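Local coordinates for protein transketolase (Campylobacter jejuni, PDB 3L84) that is a member of the thiamine diphosphate-binding transketolase family, a dimer whose chains each carry three alpha/beta domains, at residues I347-A352 and T371-M376; P323-I328 and K353-F358; G360-L365 and F410-F415; L338-S343 and F471-G476; M128-A133 and A402-F407. All blocks are in the same frame, centred on the assembly; numbering follows the deposited sequence.

Helix 340-354 ties three of the contacts together: interaction 4 sits at its N-terminal end, interaction 1 on its second half and interaction 2 at its C-terminal end. Interactions 1 and 2 are about 12 Å apart between centres, and interactions 1 and 3 about 13 Å. Thr371 CG2 of interaction 1 meets Ala412 CB of interaction 3 at 3.6 Å, so the loop lies against the strands described there. Phe358 of interaction 2 also reaches the Phe410 ring of interaction 3. Interaction 5 joins the two thiamine diphosphate-family domains; its Phe407 CD1 touches Gly357 O of interaction 2 at 3.6 Å, while its centre is about 29 Å from that of interaction 4.

Interaction 1 (I347-A352 and T371-M376); sequences ILNVLA and TELHSM
Helix residues Leu348, Asn349 and Ala352 face the non-helical run 371-376, which comes closest where the CA atoms of Asn349 and Leu373 stand 5.3 Å apart. This is a helix-to-loop contact in the pyrimidine-binding domain, an alpha/beta fold around a parallel sheet, and the loop closes in a type II turn from Leu373 to Met376. Asn349 does the polar work with its whole amide. Its OD1 takes the N-H of His374 at 2.8 Å, in the carbonyl plane and on a lone pair, while ND2 gives a nearly straight bond to Glu372 O at 2.9 Å. The two bonds straddle Leu373, fixing the rotation of the amide, and ND2 also reaches Gly345 O one turn back in its own helix. The His374 ring lies almost parallel to that amide, the planes 18° apart, with CD2 close to OD1. Leu373, its CG anti to the carbonyl carbon (chi1 -56°), sends CD2 towards the helix, where it touches Leu348 O and sits 4.0 Å from Ala352 CB. Behind it Phe410 of strand 408-414 backs both leucines. Met376, a selenomethionine modelled in two conformers, is less certain; in one of them its SE approaches Ala352 CB. At the far end, Leu348 CD1 rests 3.8 Å from Thr371 CG2, the two side chains running alongside and pointing the same way.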
# COMPACT_ATOMS: atom_id res chain seq x y z
N ILE A 347 25.23 -12.12 -1.07
CA ILE A 347 24.52 -13.33 -0.69
C ILE A 347 23.52 -13.72 -1.77
O ILE A 347 23.41 -14.89 -2.12
CB ILE A 347 23.85 -13.17 0.68
CG1 ILE A 347 24.91 -12.97 1.77
CG2 ILE A 347 22.99 -14.41 0.97
CD1 ILE A 347 24.35 -12.39 3.10
N LEU A 348 22.79 -12.75 -2.30
CA LEU A 348 21.80 -13.05 -3.38
C LEU A 348 22.49 -13.70 -4.55
O LEU A 348 21.97 -14.66 -5.15
CB LEU A 348 21.11 -11.79 -3.85
CG LEU A 348 20.11 -11.15 -2.90
CD1 LEU A 348 19.67 -9.77 -3.44
CD2 LEU A 348 18.93 -12.07 -2.58
N ASN A 349 23.69 -13.23 -4.87
CA ASN A 349 24.46 -13.85 -5.95
C ASN A 349 24.91 -15.28 -5.64
O ASN A 349 24.81 -16.14 -6.51
CB ASN A 349 25.64 -12.95 -6.32
CG ASN A 349 25.25 -11.88 -7.31
OD1 ASN A 349 25.38 -12.07 -8.50
ND2 ASN A 349 24.69 -10.78 -6.82
N VAL A 350 25.34 -15.57 -4.42
CA VAL A 350 25.69 -16.93 -4.03
C VAL A 350 24.45 -17.83 -4.09
O VAL A 350 24.52 -18.96 -4.58
CB VAL A 350 26.28 -16.94 -2.61
CG1 VAL A 350 26.37 -18.35 -2.05
CG2 VAL A 350 27.69 -16.28 -2.60
N LEU A 351 23.31 -17.34 -3.64
CA LEU A 351 22.09 -18.13 -3.66
C LEU A 351 21.67 -18.44 -5.09
O LEU A 351 21.33 -19.60 -5.39
CB LEU A 351 20.96 -17.45 -2.88
CG LEU A 351 21.22 -17.33 -1.37
CD1 LEU A 351 20.10 -16.51 -0.68
CD2 LEU A 351 21.33 -18.68 -0.76
N ALA A 352 21.73 -17.44 -5.96
CA ALA A 352 21.34 -17.66 -7.36
C ALA A 352 22.29 -18.64 -8.03
O ALA A 352 21.84 -19.39 -8.90
CB ALA A 352 21.32 -16.31 -8.09
N THR A 371 20.74 -5.70 -6.10
CA THR A 371 20.13 -6.98 -6.37
C THR A 371 20.52 -7.61 -7.70
O THR A 371 20.10 -8.73 -7.98
CB THR A 371 18.57 -6.83 -6.33
OG1 THR A 371 18.17 -5.69 -7.12
CG2 THR A 371 18.14 -6.61 -4.90
N GLU A 372 21.34 -6.96 -8.52
CA GLU A 372 21.74 -7.60 -9.77
C GLU A 372 22.42 -8.93 -9.50
O GLU A 372 23.36 -9.02 -8.72
CB GLU A 372 22.68 -6.69 -10.58
CG GLU A 372 23.12 -7.24 -11.96
CD GLU A 372 23.99 -6.26 -12.74
OE1 GLU A 372 24.13 -5.09 -12.36
OE2 GLU A 372 24.59 -6.71 -13.75
N LEU A 373 21.96 -9.95 -10.23
CA LEU A 373 22.51 -11.28 -10.20
C LEU A 373 23.48 -11.32 -11.39
O LEU A 373 23.08 -11.48 -12.55
CB LEU A 373 21.42 -12.34 -10.28
CG LEU A 373 20.35 -12.21 -9.20
CD1 LEU A 373 19.21 -13.18 -9.53
CD2 LEU A 373 20.90 -12.37 -7.78
N HIS A 374 24.75 -11.09 -11.09
CA HIS A 374 25.75 -10.78 -12.10
C HIS A 374 25.99 -11.91 -13.06
O HIS A 374 26.25 -13.03 -12.64
CB HIS A 374 27.05 -10.39 -11.42
CG HIS A 374 26.95 -9.17 -10.59
ND1 HIS A 374 26.76 -7.91 -11.13
CD2 HIS A 374 27.00 -9.01 -9.25
CE1 HIS A 374 26.70 -7.03 -10.14
NE2 HIS A 374 26.83 -7.68 -9.00
N SER A 375 25.92 -11.58 -14.34
CA SER A 375 26.13 -12.55 -15.44
C SER A 375 25.09 -13.67 -15.48
O SER A 375 25.31 -14.69 -16.14
CB SER A 375 27.55 -13.13 -15.40
OG SER A 375 28.49 -12.08 -15.55
N MSE A 376 23.94 -13.48 -14.82
CA MSE A 376 22.89 -14.50 -14.82
C MSE A 376 21.70 -14.15 -15.73
O MSE A 376 20.74 -14.91 -15.81
CB MSE A 376 22.47 -14.82 -13.39
CG MSE A 376 23.69 -15.09 -12.50
SE MSE A 376 23.37 -16.24 -10.96
CE MSE A 376 23.01 -17.82 -11.99

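Interaction 2 (P323-I328 and K353-F358); sequences PDFNKI and KNLEGF
Leu355 meets Pro323, Phe325 and Ile328 in a mainly apolar contact at the C-terminal end of helix 340-354, where the loop that follows helix 314-321 packs against it. Leu355 is the first residue to leave the helical conformation, and the type I turn that follows, Leu355 to Phe358, delivers the chain to strand 358-362. Its CG stands anti to the carbonyl carbon (chi1 -64°), and both methyls reach Phe325 CE1 at 4.0 Å, CD1 at the ring edge and near its plane. CD2 also takes Pro323 CB at 3.9 Å, and CD1 also meets Ile328 CD1 at 4.1 Å. Beyond Leu355, Phe325 leans on Leu487 of helix 476-488 and on Leu408. The same branch of Ile328 meets the helix end, CG1 lying 3.9 Å from Asn354 CB. The loop is shaped from within: Asp324 OD1 accepts the N-H of Lys327 at 3.2 Å, the donor standing above the carboxylate plane, in an Asx motif that overlaps the type I turn from Phe325 to Ile328. The bent chain of Lys327 brings NZ near Asn354 O in a weak bond of 3.5 Å, though the position of its end is doubtful. The Asn354 amide nitrogen is spent on Val350 O in its own helix. The grip therefore comes chiefly from hydrocarbon, and any gain from the lysine's charge near the helix end is tentative.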
# COMPACT_ATOMS: atom_id res chain seq x y z
N PRO A 323 15.64 -28.51 -3.13
CA PRO A 323 16.81 -27.68 -2.97
C PRO A 323 17.59 -28.03 -1.70
O PRO A 323 16.99 -28.37 -0.66
CB PRO A 323 16.25 -26.25 -2.92
CG PRO A 323 14.84 -26.41 -2.55
CD PRO A 323 14.41 -27.72 -3.14
N ASP A 324 18.91 -27.96 -1.82
CA ASP A 324 19.79 -28.30 -0.71
C ASP A 324 20.38 -27.02 -0.16
O ASP A 324 21.35 -26.48 -0.69
CB ASP A 324 20.92 -29.21 -1.21
CG ASP A 324 21.84 -29.67 -0.11
OD1 ASP A 324 21.86 -29.09 1.00
OD2 ASP A 324 22.55 -30.68 -0.36
N PHE A 325 19.81 -26.52 0.93
CA PHE A 325 20.26 -25.25 1.49
C PHE A 325 21.50 -25.42 2.34
O PHE A 325 22.25 -24.48 2.55
CB PHE A 325 19.14 -24.62 2.31
CG PHE A 325 17.87 -24.41 1.54
CD1 PHE A 325 17.88 -23.74 0.34
CD2 PHE A 325 16.64 -24.81 2.06
CE1 PHE A 325 16.73 -23.54 -0.39
CE2 PHE A 325 15.47 -24.60 1.33
CZ PHE A 325 15.53 -23.96 0.11
N ASN A 326 21.74 -26.65 2.80
CA ASN A 326 22.86 -26.95 3.71
C ASN A 326 24.21 -26.84 3.04
O ASN A 326 25.18 -26.49 3.69
CB ASN A 326 22.74 -28.36 4.30
CG ASN A 326 21.58 -28.50 5.27
OD1 ASN A 326 21.14 -27.51 5.86
ND2 ASN A 326 21.08 -29.73 5.44
N LYS A 327 24.25 -27.14 1.75
CA LYS A 327 25.51 -27.21 1.02
C LYS A 327 26.12 -25.84 0.72
O LYS A 327 27.29 -25.76 0.39
CB LYS A 327 25.37 -27.98 -0.32
CG LYS A 327 24.44 -27.34 -1.33
CD LYS A 327 24.79 -27.60 -2.82
CE LYS A 327 25.28 -26.27 -3.47
NZ LYS A 327 24.87 -26.06 -4.89
N ILE A 328 25.37 -24.77 0.86
CA ILE A 328 25.73 -23.47 0.31
C ILE A 328 26.85 -22.85 1.15
O ILE A 328 26.72 -22.74 2.35
CB ILE A 328 24.50 -22.56 0.26
CG1 ILE A 328 23.42 -23.16 -0.64
CG2 ILE A 328 24.90 -21.15 -0.19
CD1 ILE A 328 22.11 -22.40 -0.61
N LYS A 353 23.57 -18.65 -7.67
CA LYS A 353 24.53 -19.59 -8.26
C LYS A 353 24.27 -21.00 -7.80
O LYS A 353 24.50 -21.95 -8.57
CB LYS A 353 25.96 -19.19 -7.90
CG LYS A 353 26.39 -17.97 -8.64
CD LYS A 353 27.79 -17.56 -8.25
CE LYS A 353 27.88 -16.04 -8.05
NZ LYS A 353 28.48 -15.62 -6.71
N ASN A 354 23.83 -21.18 -6.56
CA ASN A 354 23.65 -22.50 -5.94
C ASN A 354 22.27 -23.10 -6.14
O ASN A 354 22.12 -24.31 -6.03
CB ASN A 354 23.93 -22.44 -4.42
CG ASN A 354 25.41 -22.48 -4.07
OD1 ASN A 354 25.99 -23.55 -3.90
ND2 ASN A 354 26.03 -21.33 -3.98
N LEU A 355 21.28 -22.27 -6.46
CA LEU A 355 19.89 -22.71 -6.49
C LEU A 355 19.30 -22.36 -7.84
O LEU A 355 19.05 -21.18 -8.14
CB LEU A 355 19.10 -22.04 -5.36
CG LEU A 355 19.53 -22.38 -3.94
CD1 LEU A 355 18.92 -21.42 -2.95
CD2 LEU A 355 19.23 -23.83 -3.55
N GLU A 356 19.04 -23.36 -8.67
CA GLU A 356 18.55 -23.10 -10.01
C GLU A 356 17.19 -22.41 -10.05
O GLU A 356 16.87 -21.74 -11.03
CB GLU A 356 18.54 -24.41 -10.81
CG GLU A 356 19.96 -24.86 -11.19
CD GLU A 356 20.08 -26.35 -11.45
OE1 GLU A 356 19.67 -27.12 -10.58
OE2 GLU A 356 20.63 -26.76 -12.52
N GLY A 357 16.39 -22.54 -8.99
CA GLY A 357 15.11 -21.90 -8.92
C GLY A 357 15.06 -20.58 -8.18
O GLY A 357 13.97 -20.01 -8.04
N PHE A 358 16.20 -20.08 -7.69
CA PHE A 358 16.27 -18.80 -6.99
C PHE A 358 16.39 -17.66 -7.98
O PHE A 358 17.31 -17.64 -8.78
CB PHE A 358 17.44 -18.83 -6.02
CG PHE A 358 17.49 -17.66 -5.09
CD1 PHE A 358 16.88 -17.71 -3.83
CD2 PHE A 358 18.16 -16.50 -5.45
CE1 PHE A 358 16.94 -16.63 -2.97
CE2 PHE A 358 18.23 -15.41 -4.56
CZ PHE A 358 17.61 -15.49 -3.34

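Interaction 3 (G360-L365 and F410-F415); sequences GGSADL and FSATFF
Phe410 lies flat over Gly360 at the tight end of this parallel strand pair. Strands 360-362 and 410-414 run 4.8 Å apart, their directions 12° from parallel. With CG tucked between backbone N and carbonyl carbon (chi1 70°), the Phe410 ring folds back over the neighbouring strand, and Gly360 CA sits 3.7 Å from its centroid in a CH-pi contact. At Gly360 the lack of a side chain lets the ring meet the backbone; a CB there would run into Phe410 O and into the preceding carbonyl. Gly361 N bonds to Phe410 O at 3.2 Å, and further on Ala363 N reaches Ala412 O at 3.1 Å, almost along the C=O axis.

Beyond Ser362 the first chain leaves the sheet as a loop. A water links the two segments there, accepting from Thr413 OG1 and donating to Ala363 O, both at 2.8 Å, while Leu365 still packs closely on Phe414, CD1 over the ring centre and 3.5 Å from its centroid. Asp364 turns to the second subunit, bonding its Ser185, Ile186 and Glu187. Within the six-stranded sheet this pair is interior, second and third from the 384-386 edge: strand 384-386 flanks 358-362, strand 436-440 flanks 408-414, and helix 391-404 packs on Ala363, Ser411 and Thr413.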
# COMPACT_ATOMS: atom_id res chain seq x y z
N GLY A 360 14.65 -13.32 -8.96
CA GLY A 360 13.86 -12.20 -8.46
C GLY A 360 14.31 -10.93 -9.08
O GLY A 360 14.99 -10.90 -10.12
N GLY A 361 13.96 -9.84 -8.43
CA GLY A 361 14.34 -8.54 -8.95
C GLY A 361 13.84 -7.42 -8.10
O GLY A 361 13.37 -7.63 -6.97
N SER A 362 13.98 -6.22 -8.65
CA SER A 362 13.66 -4.97 -7.97
C SER A 362 12.63 -4.21 -8.78
O SER A 362 12.48 -4.38 -10.01
CB SER A 362 14.97 -4.15 -7.87
OG SER A 362 14.73 -2.86 -7.30
N ALA A 363 11.94 -3.31 -8.09
CA ALA A 363 11.02 -2.38 -8.73
C ALA A 363 11.76 -1.14 -9.21
O ALA A 363 11.70 -0.07 -8.61
CB ALA A 363 9.84 -2.02 -7.76
N ASP A 364 12.55 -1.33 -10.26
CA ASP A 364 13.38 -0.31 -10.88
C ASP A 364 14.41 0.30 -9.96
O ASP A 364 14.70 1.49 -10.07
CB ASP A 364 12.57 0.84 -11.50
CG ASP A 364 13.39 1.68 -12.50
OD1 ASP A 364 14.08 1.08 -13.34
OD2 ASP A 364 13.34 2.93 -12.43
N LEU A 365 14.92 -0.43 -8.99
CA LEU A 365 15.96 0.10 -8.08
C LEU A 365 17.14 -0.85 -7.97
O LEU A 365 17.90 -0.75 -7.01
CB LEU A 365 15.38 0.40 -6.71
CG LEU A 365 14.44 1.56 -6.62
CD1 LEU A 365 13.80 1.62 -5.22
CD2 LEU A 365 15.17 2.87 -6.92
N PHE A 410 12.59 -13.50 -4.84
CA PHE A 410 12.76 -12.31 -4.00
C PHE A 410 12.26 -11.07 -4.70
O PHE A 410 12.34 -10.92 -5.91
CB PHE A 410 14.24 -12.11 -3.52
CG PHE A 410 15.22 -11.72 -4.59
CD1 PHE A 410 15.38 -10.37 -4.96
CD2 PHE A 410 15.94 -12.68 -5.26
CE1 PHE A 410 16.28 -10.03 -5.96
CE2 PHE A 410 16.84 -12.33 -6.26
CZ PHE A 410 17.00 -11.01 -6.60
N SER A 411 11.66 -10.18 -3.89
CA SER A 411 11.14 -8.86 -4.28
C SER A 411 11.95 -7.80 -3.59
O SER A 411 12.16 -7.91 -2.38
CB SER A 411 9.68 -8.69 -3.82
OG SER A 411 8.83 -9.68 -4.40
N ALA A 412 12.40 -6.76 -4.30
CA ALA A 412 13.26 -5.74 -3.72
C ALA A 412 12.76 -4.35 -4.00
O ALA A 412 12.35 -4.03 -5.12
CB ALA A 412 14.72 -5.91 -4.20
N THR A 413 12.88 -3.49 -2.99
CA THR A 413 12.67 -2.05 -3.13
C THR A 413 13.27 -1.35 -1.92
O THR A 413 13.86 -2.00 -1.02
CB THR A 413 11.16 -1.70 -3.32
OG1 THR A 413 11.02 -0.29 -3.56
CG2 THR A 413 10.29 -2.11 -2.11
N PHE A 414 13.18 -0.04 -1.88
CA PHE A 414 13.54 0.67 -0.66
C PHE A 414 12.54 0.35 0.43
O PHE A 414 11.33 0.18 0.18
CB PHE A 414 13.47 2.19 -0.87
CG PHE A 414 14.51 2.80 -1.80
CD1 PHE A 414 15.78 2.26 -1.93
CD2 PHE A 414 14.21 3.96 -2.52
CE1 PHE A 414 16.72 2.85 -2.77
CE2 PHE A 414 15.18 4.54 -3.35
CZ PHE A 414 16.41 3.99 -3.45
N PHE A 415 13.00 0.34 1.67
CA PHE A 415 12.12 0.01 2.79
C PHE A 415 10.94 0.98 2.87
O PHE A 415 9.83 0.57 3.23
CB PHE A 415 12.94 0.01 4.09
CG PHE A 415 12.27 -0.60 5.31
CD1 PHE A 415 11.36 -1.65 5.20
CD2 PHE A 415 12.63 -0.16 6.58
CE1 PHE A 415 10.83 -2.24 6.35
CE2 PHE A 415 12.10 -0.76 7.71
CZ PHE A 415 11.21 -1.77 7.58
O HOH W 1 10.76 0.78 -6.09

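Interaction 4 (L338-S343 and F471-G476); sequences LATRDS and FRPADG
Ser343 and Gly476 touch where two helices of the pyrimidine-binding domain begin side by side: helix 340-354, with Ala339 as its N-cap, and helix 476-488, with Asp475 as its N-cap. Glycine lets the chains come near, the CA atoms of these two residues being 5.2 Å apart, and Ser343 CB lies 3.8 Å from Gly476 CA. Beside it, Leu338 CD1 lies 3.8 Å from Gly476 N. Thr340 packs further along the seam: its methyl CG2, turned away from the carbonyl carbon, is 3.6 Å from Pro473 O and close to the Asp475 N-H as well. The same first torsion (chi1 53°) turns OG1 the other way, to a water and to Ser498 N.

The second shell holds these groups in place. Ser343 OG donates to Thr340 O one turn back at 3.2 Å and is also bonded to Asn479 of the second helix, a polar tie across the same seam. Ala339 O accepts the N-H groups of both Asp342 and Ser343, opening the first helix. Asp475 splits its carboxylate, OD1 capping Glu478 N and OD2 taking Leu505 N, which probably helps hold the turn carrying Gly476. The water itself joins the two segments: it accepts from Thr340 OG1 at 2.8 Å and donates to Pro473 O at 2.7 Å.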
# COMPACT_ATOMS: atom_id res chain seq x y z
N LEU A 338 30.89 -2.98 6.08
CA LEU A 338 30.13 -2.92 4.83
C LEU A 338 28.73 -2.39 5.12
O LEU A 338 28.23 -2.46 6.24
CB LEU A 338 30.02 -4.30 4.16
CG LEU A 338 29.70 -5.48 5.07
CD1 LEU A 338 28.20 -5.51 5.39
CD2 LEU A 338 30.19 -6.80 4.43
N ALA A 339 28.11 -1.83 4.10
CA ALA A 339 26.69 -1.60 4.15
C ALA A 339 25.98 -2.94 3.99
O ALA A 339 26.37 -3.75 3.13
CB ALA A 339 26.29 -0.69 3.00
N THR A 340 24.90 -3.19 4.74
CA THR A 340 24.26 -4.50 4.63
C THR A 340 23.51 -4.64 3.30
O THR A 340 23.26 -5.76 2.89
CB THR A 340 23.43 -4.83 5.84
OG1 THR A 340 22.51 -3.77 6.11
CG2 THR A 340 24.34 -5.13 7.06
N ARG A 341 23.22 -3.58 2.55
CA ARG A 341 22.73 -3.79 1.19
C ARG A 341 23.79 -4.54 0.35
O ARG A 341 23.43 -5.32 -0.54
CB ARG A 341 22.32 -2.49 0.48
CG ARG A 341 23.41 -1.48 0.24
CD ARG A 341 22.87 -0.33 -0.56
NE ARG A 341 23.81 0.79 -0.65
CZ ARG A 341 23.77 1.76 -1.56
NH1 ARG A 341 22.93 1.74 -2.58
NH2 ARG A 341 24.64 2.77 -1.45
N ASP A 342 25.06 -4.26 0.58
CA ASP A 342 26.16 -4.84 -0.16
C ASP A 342 26.46 -6.27 0.27
O ASP A 342 26.63 -7.14 -0.60
CB ASP A 342 27.42 -3.97 -0.02
CG ASP A 342 27.29 -2.64 -0.71
OD1 ASP A 342 26.58 -2.53 -1.72
OD2 ASP A 342 27.95 -1.67 -0.26
N SER A 343 26.51 -6.56 1.57
CA SER A 343 26.61 -7.96 1.98
C SER A 343 25.43 -8.73 1.42
O SER A 343 25.59 -9.85 0.92
CB SER A 343 26.70 -8.11 3.50
OG SER A 343 25.62 -7.47 4.16
N PHE A 471 14.30 -9.41 9.60
CA PHE A 471 15.73 -9.39 9.95
C PHE A 471 16.32 -8.03 9.68
O PHE A 471 16.13 -7.47 8.60
CB PHE A 471 16.50 -10.41 9.14
CG PHE A 471 16.16 -11.82 9.47
CD1 PHE A 471 16.64 -12.41 10.62
CD2 PHE A 471 15.35 -12.57 8.64
CE1 PHE A 471 16.36 -13.74 10.91
CE2 PHE A 471 15.08 -13.89 8.95
CZ PHE A 471 15.59 -14.44 10.08
N ARG A 472 17.05 -7.47 10.64
CA ARG A 472 17.74 -6.19 10.47
C ARG A 472 19.21 -6.40 10.90
O ARG A 472 19.60 -6.07 12.02
CB ARG A 472 17.05 -5.08 11.22
CG ARG A 472 17.61 -3.73 11.00
CD ARG A 472 16.71 -2.60 11.55
NE ARG A 472 17.26 -1.26 11.25
CZ ARG A 472 17.84 -0.43 12.10
NH1 ARG A 472 17.90 -0.67 13.39
NH2 ARG A 472 18.30 0.70 11.62
N PRO A 473 20.02 -6.98 10.01
CA PRO A 473 21.37 -7.40 10.41
C PRO A 473 22.28 -6.22 10.64
O PRO A 473 22.20 -5.20 9.95
CB PRO A 473 21.84 -8.24 9.22
CG PRO A 473 21.06 -7.74 8.08
CD PRO A 473 19.69 -7.43 8.64
N ALA A 474 23.16 -6.34 11.64
CA ALA A 474 24.12 -5.31 11.94
C ALA A 474 25.40 -5.44 11.14
O ALA A 474 26.16 -4.45 11.04
CB ALA A 474 24.45 -5.33 13.41
N ASP A 475 25.63 -6.57 10.51
CA ASP A 475 26.86 -6.76 9.71
C ASP A 475 26.63 -7.90 8.75
O ASP A 475 25.56 -8.50 8.74
CB ASP A 475 28.13 -6.94 10.59
CG ASP A 475 28.23 -8.26 11.32
OD1 ASP A 475 27.36 -9.15 11.17
OD2 ASP A 475 29.26 -8.44 12.03
N GLY A 476 27.63 -8.23 7.95
CA GLY A 476 27.51 -9.28 6.98
C GLY A 476 27.32 -10.65 7.55
O GLY A 476 26.64 -11.48 6.96
O HOH W 2 20.75 -3.78 8.23

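Interaction 5 (M128-A133 and A402-F407); sequences MAAKKA and ARYGIF
Tyr404 lies broadside on helix 118-137, its ring spread over the shallow surface formed by Ala129, Ala130 and Ala133. The backbone carbon of Ala129 sits over the ring centre, while the methyls rise around it: Ala129 CB is 3.7 Å from CD1, and Ala133 CB is 3.6 Å from CE2. Small residues keep this stretch of helix low enough for an aromatic ring to settle against the backbone itself, and the hydroxyl runs on past Ala130 CA, 3.5 Å away, to bond with His144. Tyr404 reaches the helix with CG anti to its own N and beside the carbonyl carbon (chi1 -172°); Arg60 adds a cation-pi contact to the same ring.

The methyl of Ala133 is the bump on the helix. It drops into a hollow between three side chains, Tyr404, Ile406 through CD1 at 3.9 Å, and Phe407 through CZ at 4.3 Å. Phe407 CE2 comes 3.4 Å from Ala129 O, and Ala133 N lies at the ring edge, near its plane. One face of Phe407 is filled by Ile406 CG1, and Phe401 meets the ring edge-to-face. Lys132 slants past the ring, CG 3.7 Å from CE1, before its amine leaves for the carbonyls of Val380 and Gly382. Gly405, with positive phi, is the first residue to leave helical angles, and Ile406 and Phe407 then turn back to helix 118-137. The arrangement is an intrachain interface between the thiamine diphosphate-binding and pyrimidine-binding domains of the transketolase fold.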
# COMPACT_ATOMS: atom_id res chain seq x y z
N MSE A 128 4.04 -15.71 -15.85
CA MSE A 128 5.48 -15.46 -15.95
C MSE A 128 6.28 -16.64 -15.44
O MSE A 128 7.30 -17.04 -16.02
CB MSE A 128 5.85 -14.22 -15.16
CG MSE A 128 5.33 -12.92 -15.77
SE MSE A 128 5.84 -11.29 -14.92
CE MSE A 128 7.73 -11.30 -15.38
N ALA A 129 5.86 -17.18 -14.30
CA ALA A 129 6.50 -18.36 -13.70
C ALA A 129 6.48 -19.53 -14.68
O ALA A 129 7.48 -20.19 -14.88
CB ALA A 129 5.85 -18.75 -12.38
N ALA A 130 5.37 -19.73 -15.37
CA ALA A 130 5.25 -20.80 -16.34
C ALA A 130 6.20 -20.54 -17.52
O ALA A 130 6.82 -21.48 -18.02
CB ALA A 130 3.81 -20.88 -16.84
N LYS A 131 6.30 -19.30 -17.99
CA LYS A 131 7.28 -19.02 -19.02
C LYS A 131 8.71 -19.32 -18.59
O LYS A 131 9.51 -19.86 -19.39
CB LYS A 131 7.17 -17.57 -19.52
CG LYS A 131 5.93 -17.30 -20.34
CD LYS A 131 5.81 -18.10 -21.62
CE LYS A 131 4.61 -17.66 -22.48
NZ LYS A 131 4.57 -18.35 -23.79
N LYS A 132 9.06 -19.01 -17.33
CA LYS A 132 10.38 -19.34 -16.85
C LYS A 132 10.55 -20.85 -16.70
O LYS A 132 11.61 -21.42 -17.05
CB LYS A 132 10.69 -18.63 -15.54
CG LYS A 132 12.11 -18.87 -15.02
CD LYS A 132 13.18 -18.40 -16.03
CE LYS A 132 14.60 -18.71 -15.58
NZ LYS A 132 15.60 -18.33 -16.61
N ALA A 133 9.51 -21.53 -16.23
CA ALA A 133 9.56 -22.99 -16.13
C ALA A 133 9.77 -23.61 -17.52
O ALA A 133 10.50 -24.60 -17.66
CB ALA A 133 8.26 -23.52 -15.48
N ALA A 402 6.25 -18.12 -5.95
CA ALA A 402 6.46 -18.97 -4.78
C ALA A 402 5.48 -20.15 -4.70
O ALA A 402 5.81 -21.18 -4.10
CB ALA A 402 6.37 -18.11 -3.50
N ARG A 403 4.30 -20.00 -5.29
CA ARG A 403 3.31 -21.06 -5.34
C ARG A 403 3.45 -21.93 -6.56
O ARG A 403 2.83 -23.01 -6.58
CB ARG A 403 1.87 -20.47 -5.29
CG ARG A 403 1.49 -19.92 -3.93
CD ARG A 403 1.22 -21.03 -2.95
NE ARG A 403 0.03 -21.81 -3.31
CZ ARG A 403 -0.26 -23.05 -2.92
NH1 ARG A 403 0.58 -23.76 -2.17
NH2 ARG A 403 -1.41 -23.58 -3.30
N TYR A 404 4.24 -21.56 -7.56
CA TYR A 404 4.22 -22.31 -8.82
C TYR A 404 4.68 -23.74 -8.66
O TYR A 404 4.08 -24.65 -9.25
CB TYR A 404 5.07 -21.56 -9.88
CG TYR A 404 4.96 -22.16 -11.25
CD1 TYR A 404 3.90 -21.85 -12.07
CD2 TYR A 404 5.86 -23.11 -11.70
CE1 TYR A 404 3.74 -22.42 -13.27
CE2 TYR A 404 5.73 -23.69 -12.91
CZ TYR A 404 4.66 -23.35 -13.73
OH TYR A 404 4.51 -23.97 -14.96
N GLY A 405 5.77 -23.97 -7.95
CA GLY A 405 6.21 -25.30 -7.57
C GLY A 405 7.72 -25.47 -7.54
O GLY A 405 8.19 -26.44 -6.95
N ILE A 406 8.47 -24.63 -8.23
CA ILE A 406 9.90 -24.82 -8.43
C ILE A 406 10.77 -23.56 -8.16
O ILE A 406 12.01 -23.64 -8.35
CB ILE A 406 10.21 -25.34 -9.85
CG1 ILE A 406 9.66 -24.38 -10.92
CG2 ILE A 406 9.69 -26.78 -10.01
CD1 ILE A 406 10.22 -24.63 -12.35
N PHE A 407 10.17 -22.48 -7.68
CA PHE A 407 10.88 -21.20 -7.56
C PHE A 407 10.97 -20.68 -6.14
O PHE A 407 10.10 -20.94 -5.30
CB PHE A 407 10.24 -20.12 -8.42
CG PHE A 407 10.23 -20.43 -9.89
CD1 PHE A 407 11.41 -20.55 -10.59
CD2 PHE A 407 9.05 -20.65 -10.55
CE1 PHE A 407 11.41 -20.84 -11.94
CE2 PHE A 407 9.03 -20.95 -11.92
CZ PHE A 407 10.25 -21.06 -12.59